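Long-range contact in possible HxlR family transcriptional factor (Thermoplasma volcanium, PDB 3DF8), which probably binds DNA as a transcriptional regulator of the HxlR family, through a winged helix-turn-helix domain: residues I33-F45 / T82-L96. Sequence-based numbering, arbitrary orientation.
Sequences ISVLGNGSTRQNF and TYALTEKGMNVRNSL
Arg-93 meets the C-terminal end of helix 29-36 side-on: NE (2.8 Å) and NH1 (2.9 Å) both donate to Ser-34 O, which lies in the guanidinium plane. The CG of Arg-93 stands anti to the backbone N (chi1 -173°) and the chain runs extended to NE, the reach needed to cross to a neighbouring helix. The guanidinium passes close over Gly-37, whose O sits above one face; a CB here would collide with NE, so glycine suits the turn. NH1 also bonds to Arg-6 O of the second subunit, and Asn-38 OD1 accepts from the backbone N of that Arg-6. A leucine in place of Arg-93 would probably leave Ser-34 O without two of its donors and cost the subunit interface a bond.

At the other end, Arg-42 grips Thr-82, whose hydroxyl and carbonyl offer one acceptor per nitrogen: NE to OG1 at 2.7 Å, NH2 to O at 3.3 Å, the latter from above the carbonyl plane. A bend at chi3 (68°) turns the guanidinium over Ala-84 CB, a methyl small enough to lie against its face, while Glu-74 supplies a salt bridge to NH2. Beside it, Tyr-83 N donates to Gln-43 O (2.9 Å) in a single antiparallel bridge.

Apolar packing forms two patches. Beside Arg-93, Ile-33 is a knob on helix 87-108, its branches sending CG2 to Arg-93 CB (3.7 Å) and Leu-96, CD1 to Val-92. Between the arginines, Leu-36 is long enough to rest CB on Leu-85 CG and CD2 against Tyr-83 CB. A water accepts from Leu-85 N and donates to Leu-36 O.

Polar grips thus fix both ends, Arg-93 on Ser-34 O and the second subunit, Arg-42 on Thr-82, while apolar contacts and bridging water fill in the rest.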
loop_
_atom_site.group_PDB
_atom_site.type_symbol
_atom_site.label_atom_id
_atom_site.label_comp_id
_atom_site.label_asym_id
_atom_site.label_seq_id
_atom_site.Cartn_x
_atom_site.Cartn_y
_atom_site.Cartn_z
ATOM N N ILE A 33 -2.882 10.273 2.326
ATOM C CA ILE A 33 -4.140 9.786 2.930
ATOM C C ILE A 33 -4.060 9.741 4.447
ATOM O O ILE A 33 -4.981 10.156 5.126
ATOM C CB ILE A 33 -4.565 8.410 2.344
ATOM C CG1 ILE A 33 -4.856 8.587 0.834
ATOM C CG2 ILE A 33 -5.714 7.741 3.163
ATOM C CD1 ILE A 33 -5.026 7.261 0.042
ATOM N N SER A 34 -2.944 9.230 4.967
ATOM C CA SER A 34 -2.775 9.134 6.424
ATOM C C SER A 34 -2.762 10.513 7.108
ATOM O O SER A 34 -3.456 10.742 8.138
ATOM C CB SER A 34 -1.479 8.391 6.702
ATOM O OG SER A 34 -1.505 7.100 6.087
ATOM N N VAL A 35 -1.995 11.448 6.571
ATOM C CA VAL A 35 -1.887 12.742 7.266
ATOM C C VAL A 35 -3.198 13.528 7.150
ATOM O O VAL A 35 -3.527 14.294 8.035
ATOM C CB VAL A 35 -0.633 13.589 6.872
ATOM C CG1 VAL A 35 0.655 12.861 7.259
ATOM C CG2 VAL A 35 -0.644 13.991 5.375
ATOM N N LEU A 36 -3.950 13.324 6.056
ATOM C CA LEU A 36 -5.220 14.060 5.890
ATOM C C LEU A 36 -6.236 13.710 6.977
ATOM O O LEU A 36 -7.204 14.461 7.260
ATOM C CB LEU A 36 -5.786 13.865 4.473
ATOM C CG LEU A 36 -5.223 14.781 3.395
ATOM C CD1 LEU A 36 -5.664 14.366 2.011
ATOM C CD2 LEU A 36 -5.572 16.267 3.666
ATOM N N GLY A 37 -6.012 12.565 7.608
ATOM C CA GLY A 37 -6.839 12.132 8.745
ATOM C C GLY A 37 -6.251 12.395 10.124
ATOM O O GLY A 37 -6.792 11.910 11.109
ATOM N N ASN A 38 -5.134 13.124 10.205
ATOM C CA ASN A 38 -4.551 13.588 11.482
ATOM C C ASN A 38 -5.274 14.838 12.003
ATOM O O ASN A 38 -6.123 15.391 11.312
ATOM C CB ASN A 38 -3.112 14.041 11.293
ATOM C CG ASN A 38 -2.125 12.908 11.094
ATOM O OD1 ASN A 38 -2.414 11.727 11.301
ATOM N ND2 ASN A 38 -0.920 13.289 10.740
ATOM N N GLY A 39 -4.910 15.313 13.196
ATOM C CA GLY A 39 -5.481 16.579 13.741
ATOM C C GLY A 39 -7.003 16.740 13.715
ATOM O O GLY A 39 -7.742 15.767 13.497
ATOM N N SER A 40 -7.474 17.977 13.915
ATOM C CA SER A 40 -8.906 18.234 14.188
ATOM C C SER A 40 -9.593 19.188 13.202
ATOM O O SER A 40 -10.752 19.585 13.402
ATOM C CB SER A 40 -9.069 18.829 15.582
ATOM O OG SER A 40 -7.909 18.615 16.359
ATOM N N THR A 41 -8.876 19.567 12.156
ATOM C CA THR A 41 -9.279 20.709 11.346
ATOM C C THR A 41 -8.859 20.376 9.949
ATOM O O THR A 41 -7.881 19.647 9.767
ATOM C CB THR A 41 -8.532 22.020 11.784
ATOM O OG1 THR A 41 -7.111 21.822 11.698
ATOM C CG2 THR A 41 -8.887 22.415 13.208
ATOM N N ARG A 42 -9.583 20.907 8.963
ATOM C CA ARG A 42 -9.123 20.820 7.579
ATOM C C ARG A 42 -7.730 21.444 7.476
ATOM O O ARG A 42 -7.474 22.499 8.054
ATOM C CB ARG A 42 -10.083 21.561 6.645
ATOM C CG ARG A 42 -11.486 20.975 6.597
ATOM C CD ARG A 42 -12.362 21.717 5.593
ATOM N NE ARG A 42 -11.878 21.457 4.231
ATOM C CZ ARG A 42 -12.390 20.539 3.419
ATOM N NH1 ARG A 42 -13.431 19.798 3.838
ATOM N NH2 ARG A 42 -11.869 20.359 2.198
ATOM N N GLN A 43 -6.869 20.824 6.676
ATOM C CA GLN A 43 -5.474 21.277 6.509
ATOM C C GLN A 43 -5.290 21.996 5.197
ATOM O O GLN A 43 -5.881 21.595 4.202
ATOM C CB GLN A 43 -4.563 20.058 6.531
ATOM C CG GLN A 43 -4.893 19.171 7.739
ATOM C CD GLN A 43 -4.125 17.850 7.751
ATOM O OE1 GLN A 43 -3.000 17.763 7.253
ATOM N NE2 GLN A 43 -4.720 16.833 8.344
ATOM N N ASN A 44 -4.434 23.018 5.194
ATOM C CA ASN A 44 -4.052 23.678 3.949
ATOM C C ASN A 44 -2.871 22.943 3.347
ATOM O O ASN A 44 -2.378 21.962 3.942
ATOM C CB ASN A 44 -3.789 25.173 4.170
ATOM C CG ASN A 44 -2.628 25.459 5.130
ATOM O OD1 ASN A 44 -1.659 24.704 5.235
ATOM N ND2 ASN A 44 -2.740 26.562 5.848
ATOM N N PHE A 45 -2.416 23.397 2.178
ATOM C CA PHE A 45 -1.409 22.670 1.417
ATOM C C PHE A 45 -0.086 22.633 2.146
ATOM O O PHE A 45 0.570 21.573 2.190
ATOM C CB PHE A 45 -1.269 23.327 0.078
ATOM C CG PHE A 45 -0.411 22.593 -0.884
ATOM C CD1 PHE A 45 -0.969 21.701 -1.801
ATOM C CD2 PHE A 45 0.968 22.873 -0.947
ATOM C CE1 PHE A 45 -0.158 21.050 -2.751
ATOM C CE2 PHE A 45 1.788 22.249 -1.901
ATOM C CZ PHE A 45 1.216 21.329 -2.793
ATOM N N THR A 82 -8.419 24.409 1.756
ATOM C CA THR A 82 -8.103 23.285 2.635
ATOM C C THR A 82 -8.543 21.971 1.981
ATOM O O THR A 82 -9.306 22.001 1.014
ATOM C CB THR A 82 -8.793 23.422 4.010
ATOM O OG1 THR A 82 -10.203 23.514 3.816
ATOM C CG2 THR A 82 -8.272 24.669 4.771
ATOM N N TYR A 83 -8.082 20.850 2.545
ATOM C CA TYR A 83 -8.267 19.527 1.960
ATOM C C TYR A 83 -8.733 18.586 3.076
ATOM O O TYR A 83 -8.388 18.745 4.250
ATOM C CB TYR A 83 -6.925 19.042 1.353
ATOM C CG TYR A 83 -6.318 20.003 0.297
ATOM C CD1 TYR A 83 -6.519 19.778 -1.064
ATOM C CD2 TYR A 83 -5.591 21.142 0.674
ATOM C CE1 TYR A 83 -5.980 20.683 -2.045
ATOM C CE2 TYR A 83 -5.063 22.042 -0.294
ATOM C CZ TYR A 83 -5.279 21.791 -1.630
ATOM O OH TYR A 83 -4.760 22.686 -2.547
ATOM N N ALA A 84 -9.516 17.599 2.680
ATOM C CA ALA A 84 -10.010 16.615 3.607
ATOM C C ALA A 84 -10.295 15.334 2.835
ATOM O O ALA A 84 -10.555 15.340 1.627
ATOM C CB ALA A 84 -11.313 17.102 4.281
ATOM N N LEU A 85 -10.287 14.233 3.562
ATOM C CA LEU A 85 -10.715 12.961 2.986
ATOM C C LEU A 85 -12.243 12.961 2.808
ATOM O O LEU A 85 -13.014 13.471 3.660
ATOM C CB LEU A 85 -10.321 11.845 3.943
ATOM C CG LEU A 85 -8.812 11.627 4.073
ATOM C CD1 LEU A 85 -8.634 10.594 5.158
ATOM C CD2 LEU A 85 -8.208 11.143 2.742
ATOM N N THR A 86 -12.689 12.358 1.714
ATOM C CA THR A 86 -14.099 12.022 1.551
ATOM C C THR A 86 -14.433 10.785 2.393
ATOM O O THR A 86 -13.539 10.165 3.005
ATOM C CB THR A 86 -14.382 11.682 0.078
ATOM O OG1 THR A 86 -13.641 10.504 -0.252
ATOM C CG2 THR A 86 -14.032 12.862 -0.857
ATOM N N GLU A 87 -15.715 10.404 2.443
ATOM C CA GLU A 87 -16.103 9.146 3.100
ATOM C C GLU A 87 -15.288 7.982 2.556
ATOM O O GLU A 87 -14.769 7.172 3.324
ATOM C CB GLU A 87 -17.597 8.861 2.907
ATOM C CG GLU A 87 -18.018 7.565 3.560
ATOM C CD GLU A 87 -19.506 7.474 3.820
ATOM O OE1 GLU A 87 -20.273 8.366 3.376
ATOM O OE2 GLU A 87 -19.906 6.490 4.477
ATOM N N LYS A 88 -15.144 7.912 1.234
ATOM C CA LYS A 88 -14.289 6.838 0.640
ATOM C C LYS A 88 -12.823 6.933 1.079
ATOM O O LYS A 88 -12.213 5.899 1.402
ATOM C CB LYS A 88 -14.380 6.799 -0.882
ATOM C CG LYS A 88 -15.763 6.356 -1.422
ATOM C CD LYS A 88 -15.784 6.522 -2.910
ATOM C CE LYS A 88 -17.104 6.007 -3.490
ATOM N NZ LYS A 88 -17.218 6.365 -4.950
ATOM N N GLY A 89 -12.267 8.144 1.105
ATOM C CA GLY A 89 -10.856 8.326 1.511
ATOM C C GLY A 89 -10.665 7.892 2.960
ATOM O O GLY A 89 -9.637 7.257 3.308
HETATM N N MSE A 90 -11.645 8.213 3.800
HETATM C CA MSE A 90 -11.565 7.807 5.218
HETATM C C MSE A 90 -11.659 6.267 5.376
HETATM O O MSE A 90 -10.945 5.659 6.195
HETATM C CB MSE A 90 -12.642 8.493 6.072
HETATM C CG MSE A 90 -12.477 8.170 7.577
HETATM SE SE MSE A 90 -10.746 8.784 8.348
HETATM C CE MSE A 90 -11.017 10.675 8.096
ATOM N N ASN A 91 -12.479 5.632 4.552
ATOM C CA ASN A 91 -12.490 4.166 4.499
ATOM C C ASN A 91 -11.140 3.575 4.100
ATOM O O ASN A 91 -10.663 2.605 4.696
ATOM C CB ASN A 91 -13.571 3.680 3.536
ATOM C CG ASN A 91 -14.967 3.955 4.046
ATOM O OD1 ASN A 91 -15.192 4.064 5.257
ATOM N ND2 ASN A 91 -15.909 4.075 3.135
ATOM N N VAL A 92 -10.528 4.121 3.063
ATOM C CA VAL A 92 -9.157 3.711 2.745
ATOM C C VAL A 92 -8.212 3.902 3.953
ATOM O O VAL A 92 -7.422 3.025 4.258
ATOM C CB VAL A 92 -8.633 4.502 1.515
ATOM C CG1 VAL A 92 -7.097 4.224 1.244
ATOM C CG2 VAL A 92 -9.500 4.165 0.243
ATOM N N ARG A 93 -8.316 5.043 4.628
ATOM C CA ARG A 93 -7.356 5.354 5.687
ATOM C C ARG A 93 -7.548 4.328 6.762
ATOM O O ARG A 93 -6.583 3.816 7.338
ATOM C CB ARG A 93 -7.582 6.737 6.254
ATOM C CG ARG A 93 -6.457 7.119 7.235
ATOM C CD ARG A 93 -6.721 8.457 7.836
ATOM N NE ARG A 93 -5.609 8.987 8.615
ATOM C CZ ARG A 93 -5.329 8.677 9.883
ATOM N NH1 ARG A 93 -4.259 9.220 10.480
ATOM N NH2 ARG A 93 -6.115 7.840 10.560
ATOM N N ASN A 94 -8.808 4.021 7.025
ATOM C CA ASN A 94 -9.166 3.037 8.075
ATOM C C ASN A 94 -8.477 1.679 7.826
ATOM O O ASN A 94 -7.957 1.076 8.757
ATOM C CB ASN A 94 -10.689 2.837 8.202
ATOM C CG ASN A 94 -11.375 4.011 8.879
ATOM O OD1 ASN A 94 -10.720 4.852 9.510
ATOM N ND2 ASN A 94 -12.704 4.090 8.732
ATOM N N SER A 95 -8.470 1.215 6.578
ATOM C CA SER A 95 -7.789 -0.045 6.251
ATOM C C SER A 95 -6.282 0.091 6.162
ATOM O O SER A 95 -5.561 -0.887 6.309
ATOM C CB SER A 95 -8.339 -0.663 4.968
ATOM O OG SER A 95 -9.743 -0.685 4.998
ATOM N N LEU A 96 -5.793 1.308 5.939
ATOM C CA LEU A 96 -4.384 1.549 5.819
ATOM C C LEU A 96 -3.649 1.525 7.140
ATOM O O LEU A 96 -2.511 1.054 7.181
ATOM C CB LEU A 96 -4.176 2.919 5.161
ATOM C CG LEU A 96 -2.970 3.334 4.371
ATOM C CD1 LEU A 96 -2.531 2.205 3.385
ATOM C CD2 LEU A 96 -3.307 4.668 3.621
HETATM O O HOH W 1 -9.766 14.511 6.332
HETATM O O HOH W 2 -7.594 17.669 6.532
#